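Local coordinates for cystalysin (Treponema denticola, PDB 1C7N), which belongs to the class I and II aminotransferase family and binds pyridoxal-5'-phosphate, with two chains in the assembly, at residues K73-K76 / K77-D81; E282-Y285 / K286-K290. All blocks are in the same frame, centred on the assembly; numbering follows the deposited sequence.

Interaction 1: K73-K76 / K77-D81; sequences KTVK and KWMKD
Val75 and Met79 meet one turn apart on the helix 69-83, a local i to i+4 contact on the flank of the helix that faces into the protein. The methyl CE of Met79 rests 3.8 Å from CG1 of Val75, and the two side chains run alongside each other in the same direction. With chi1 at -60°, Met79 CG lies beside the carbonyl oxygen of Val75, 3.3 Å from Val75 O, and the bend at chi2 (-45°) then directs SD and CE along the valine. That same oxygen accepts the amide of Met79, Met79 N to Val75 O 3.1 Å with an N-H...O angle of 162°. It is one of four successive alpha-helical bonds, the others joining Lys77 to Lys73, Trp78 to Thr74 and Lys80 to Lys76. The helix is amphipathic here: Thr74, Val75, Trp78 and Met79 are buried, whereas Lys73, Lys77, Lys80 and Asp81 lie at the surface. On the exposed flank Lys77 NZ reaches Asp81 OD2 at 2.7 Å, a salt bridge made to the syn lone pair of the carboxylate. The polar ends of the inner side are used elsewhere, Thr74 OG1 by the carbonyl of Glu70 and Trp78 NE1 by Asp208.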
loop_
_atom_site.group_PDB
_atom_site.type_symbol
_atom_site.label_atom_id
_atom_site.label_comp_id
_atom_site.label_asym_id
_atom_site.label_seq_id
_atom_site.Cartn_x
_atom_site.Cartn_y
_atom_site.Cartn_z
ATOM N N LYS A 73 1.955 20.423 -4.080
ATOM C CA LYS A 73 2.708 21.539 -4.641
ATOM C C LYS A 73 4.146 21.124 -4.919
ATOM O O LYS A 73 4.727 21.526 -5.925
ATOM C CB LYS A 73 2.726 22.738 -3.685
ATOM C CG LYS A 73 1.378 23.392 -3.435
ATOM C CD LYS A 73 1.563 24.753 -2.764
ATOM C CE LYS A 73 0.270 25.260 -2.151
ATOM N NZ LYS A 73 -0.836 25.328 -3.140
ATOM N N THR A 74 4.712 20.326 -4.015
ATOM C CA THR A 74 6.090 19.860 -4.145
ATOM C C THR A 74 6.268 18.929 -5.347
ATOM O O THR A 74 7.293 18.972 -6.026
ATOM C CB THR A 74 6.554 19.141 -2.853
ATOM O OG1 THR A 74 6.491 20.058 -1.751
ATOM C CG2 THR A 74 7.979 18.651 -2.992
ATOM N N VAL A 75 5.272 18.092 -5.613
ATOM C CA VAL A 75 5.336 17.181 -6.751
ATOM C C VAL A 75 5.184 17.993 -8.037
ATOM O O VAL A 75 5.889 17.768 -9.021
ATOM C CB VAL A 75 4.220 16.127 -6.660
ATOM C CG1 VAL A 75 4.205 15.261 -7.914
ATOM C CG2 VAL A 75 4.433 15.276 -5.417
ATOM N N LYS A 76 4.261 18.946 -8.013
ATOM C CA LYS A 76 4.016 19.823 -9.153
ATOM C C LYS A 76 5.283 20.631 -9.448
ATOM O O LYS A 76 5.668 20.809 -10.607
ATOM C CB LYS A 76 2.844 20.760 -8.832
ATOM C CG LYS A 76 2.609 21.909 -9.813
ATOM C CD LYS A 76 1.388 22.727 -9.366
ATOM C CE LYS A 76 1.380 24.141 -9.940
ATOM N NZ LYS A 76 1.285 24.174 -11.425
ATOM N N LYS A 77 5.932 21.109 -8.390
ATOM C CA LYS A 77 7.153 21.892 -8.532
ATOM C C LYS A 77 8.279 21.041 -9.122
ATOM O O LYS A 77 9.057 21.515 -9.943
ATOM C CB LYS A 77 7.579 22.458 -7.172
ATOM C CG LYS A 77 8.699 23.487 -7.251
ATOM C CD LYS A 77 9.011 24.082 -5.886
ATOM C CE LYS A 77 9.842 25.352 -6.005
ATOM N NZ LYS A 77 11.125 25.144 -6.732
ATOM N N TRP A 78 8.368 19.785 -8.703
ATOM C CA TRP A 78 9.402 18.896 -9.233
ATOM C C TRP A 78 9.209 18.702 -10.742
ATOM O O TRP A 78 10.163 18.770 -11.512
ATOM C CB TRP A 78 9.361 17.545 -8.505
ATOM C CG TRP A 78 10.403 16.545 -8.964
ATOM C CD1 TRP A 78 10.236 15.542 -9.875
ATOM C CD2 TRP A 78 11.753 16.439 -8.494
ATOM N NE1 TRP A 78 11.398 14.811 -9.997
ATOM C CE2 TRP A 78 12.344 15.340 -9.163
ATOM C CE3 TRP A 78 12.522 17.163 -7.573
ATOM C CZ2 TRP A 78 13.667 14.947 -8.934
ATOM C CZ3 TRP A 78 13.838 16.771 -7.347
ATOM C CH2 TRP A 78 14.395 15.673 -8.025
ATOM N N MET A 79 7.972 18.482 -11.170
ATOM C CA MET A 79 7.709 18.291 -12.594
ATOM C C MET A 79 8.098 19.529 -13.393
ATOM O O MET A 79 8.606 19.415 -14.508
ATOM C CB MET A 79 6.236 17.976 -12.845
ATOM C CG MET A 79 5.744 16.723 -12.147
ATOM S SD MET A 79 6.882 15.321 -12.308
ATOM C CE MET A 79 6.274 14.291 -10.968
ATOM N N LYS A 80 7.862 20.707 -12.820
ATOM C CA LYS A 80 8.188 21.955 -13.502
ATOM C C LYS A 80 9.685 22.184 -13.617
ATOM O O LYS A 80 10.220 22.280 -14.716
ATOM C CB LYS A 80 7.564 23.152 -12.778
ATOM C CG LYS A 80 7.953 24.486 -13.404
ATOM C CD LYS A 80 7.421 25.679 -12.627
ATOM C CE LYS A 80 7.918 26.985 -13.239
ATOM N NZ LYS A 80 7.632 27.040 -14.703
ATOM N N ASP A 81 10.357 22.272 -12.475
ATOM C CA ASP A 81 11.796 22.510 -12.442
ATOM C C ASP A 81 12.639 21.427 -13.116
ATOM O O ASP A 81 13.596 21.730 -13.822
ATOM C CB ASP A 81 12.268 22.670 -10.995
ATOM C CG ASP A 81 11.519 23.766 -10.247
ATOM O OD1 ASP A 81 10.882 24.618 -10.899
ATOM O OD2 ASP A 81 11.580 23.780 -9.000
#

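Interaction 2: E282-Y285 / K286-K290; sequences EICY and KECGK
Lys286 reaches back along its own helix to Glu282, one turn earlier, and the two side chains run side by side to a salt bridge. Its CB lies 3.3 Å from the carbonyl oxygen of Glu282, and CG stays beside that same oxygen, at 3.4 Å. From there the chain is fully extended: CD packs on CG of Glu282 at 3.9 Å, CE passes the same methylene and approaches OE1, and NZ bonds Glu282 OE1 at 3.1 Å. The ammonium comes from above the carboxylate, 43° out of its plane. Glu282 sends CG anti to its own backbone nitrogen (chi1 176°), which brings the acid alongside the lysine. NZ also forms a salt bridge with Glu70, so two carboxylates share the ammonium.

At the backbone level, the last turn of helix 275-287 closes with Lys286 N, Glu287 N and Cys288 N bonded to the carbonyls of Glu282, Ile283 and Cys284. Cys288 then leaves helical geometry and at once serves as the N-cap residue of helix 289-313, so one residue both ends the first helix and begins the next. Its SG lies 3.7 Å from CA of Cys284, while Cys284 SG and Cys288 SG are 4.4 Å apart, in contact but not a disulfide. Nearby, CG2 of Ile283 touches OE2 of Glu287 at 3.6 Å.

Helix 69-83 lies against Glu282, Tyr285 and Lys286, helix 47-59 packs on Ile283, Cys284, Glu287 and Cys288, and Phe240 of helix 237-240 touches Cys284, Tyr285 and Cys288.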
loop_
_atom_site.group_PDB
_atom_site.type_symbol
_atom_site.label_atom_id
_atom_site.label_comp_id
_atom_site.label_asym_id
_atom_site.label_seq_id
_atom_site.Cartn_x
_atom_site.Cartn_y
_atom_site.Cartn_z
ATOM N N GLU A 282 8.234 13.997 -0.394
ATOM C CA GLU A 282 8.416 15.431 -0.218
ATOM C C GLU A 282 9.858 15.768 0.166
ATOM O O GLU A 282 10.469 16.678 -0.409
ATOM C CB GLU A 282 7.455 15.966 0.850
ATOM C CG GLU A 282 7.663 17.446 1.153
ATOM C CD GLU A 282 6.614 18.009 2.093
ATOM O OE1 GLU A 282 6.903 19.021 2.764
ATOM O OE2 GLU A 282 5.498 17.450 2.149
ATOM N N ILE A 283 10.402 15.039 1.133
ATOM C CA ILE A 283 11.777 15.270 1.567
ATOM C C ILE A 283 12.760 15.087 0.411
ATOM O O ILE A 283 13.681 15.887 0.240
ATOM C CB ILE A 283 12.192 14.301 2.685
ATOM C CG1 ILE A 283 11.347 14.541 3.939
ATOM C CG2 ILE A 283 13.672 14.493 3.010
ATOM C CD1 ILE A 283 11.557 13.489 5.011
ATOM N N CYS A 284 12.569 14.027 -0.372
ATOM C CA CYS A 284 13.460 13.745 -1.500
ATOM C C CYS A 284 13.495 14.862 -2.534
ATOM O O CYS A 284 14.569 15.312 -2.940
ATOM C CB CYS A 284 13.060 12.438 -2.196
ATOM S SG CYS A 284 13.473 10.923 -1.279
ATOM N N TYR A 285 12.315 15.288 -2.976
ATOM C CA TYR A 285 12.208 16.342 -3.976
ATOM C C TYR A 285 12.743 17.676 -3.465
ATOM O O TYR A 285 13.361 18.434 -4.214
ATOM C CB TYR A 285 10.745 16.500 -4.409
ATOM C CG TYR A 285 10.240 15.407 -5.330
ATOM C CD1 TYR A 285 8.889 15.330 -5.679
ATOM C CD2 TYR A 285 11.119 14.480 -5.901
ATOM C CE1 TYR A 285 8.429 14.364 -6.574
ATOM C CE2 TYR A 285 10.665 13.512 -6.795
ATOM C CZ TYR A 285 9.321 13.463 -7.129
ATOM O OH TYR A 285 8.871 12.522 -8.029
ATOM N N LYS A 286 12.512 17.960 -2.189
ATOM C CA LYS A 286 12.975 19.212 -1.607
ATOM C C LYS A 286 14.434 19.252 -1.161
ATOM O O LYS A 286 15.084 20.287 -1.283
ATOM C CB LYS A 286 12.113 19.590 -0.404
ATOM C CG LYS A 286 10.720 20.071 -0.731
ATOM C CD LYS A 286 10.014 20.518 0.547
ATOM C CE LYS A 286 8.677 21.168 0.244
ATOM N NZ LYS A 286 7.996 21.598 1.500
ATOM N N GLU A 287 14.956 18.133 -0.660
ATOM C CA GLU A 287 16.315 18.115 -0.118
ATOM C C GLU A 287 17.370 17.186 -0.704
ATOM O O GLU A 287 18.558 17.391 -0.461
ATOM C CB GLU A 287 16.249 17.807 1.383
ATOM C CG GLU A 287 15.283 18.665 2.187
ATOM C CD GLU A 287 15.220 18.240 3.644
ATOM O OE1 GLU A 287 16.274 18.267 4.317
ATOM O OE2 GLU A 287 14.119 17.876 4.122
ATOM N N CYS A 288 16.967 16.176 -1.461
ATOM C CA CYS A 288 17.943 15.220 -1.958
ATOM C C CYS A 288 18.489 15.409 -3.364
ATOM O O CYS A 288 18.984 14.461 -3.968
ATOM C CB CYS A 288 17.367 13.818 -1.794
ATOM S SG CYS A 288 16.857 13.503 -0.082
ATOM N N GLY A 289 18.427 16.636 -3.870
ATOM C CA GLY A 289 18.936 16.917 -5.202
ATOM C C GLY A 289 20.429 16.677 -5.369
ATOM O O GLY A 289 20.859 16.086 -6.364
ATOM N N LYS A 290 21.224 17.132 -4.405
ATOM C CA LYS A 290 22.676 16.959 -4.468
ATOM C C LYS A 290 23.059 15.487 -4.393
ATOM O O LYS A 290 24.025 15.054 -5.017
ATOM C CB LYS A 290 23.370 17.694 -3.320
ATOM C CG LYS A 290 23.119 19.190 -3.242
ATOM C CD LYS A 290 23.656 19.941 -4.438
ATOM C CE LYS A 290 23.699 21.436 -4.137
ATOM N NZ LYS A 290 22.420 21.925 -3.543
#

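Interactions 1 and 2, with centres 11 Å apart, meet where helix 69-83 lies against helix 275-287. The rings of Trp78 and Tyr285 stack, CD2 of Trp78 coming within 3.3 Å of CD2 of Tyr285. Beside them Thr74 fits in with its CG2 3.8 Å from CB of Tyr285 and its OG1 3.2 Å from CE of Lys286. Glu70, on helix 69-83, ties both together, serving Thr74 of interaction 1 and Lys286 of interaction 2. Neither interaction touches pyridoxal-5'-phosphate directly; the side chains of Tyr285 and Met79 lie about 11 Å and 13 Å from a bound molecule of it.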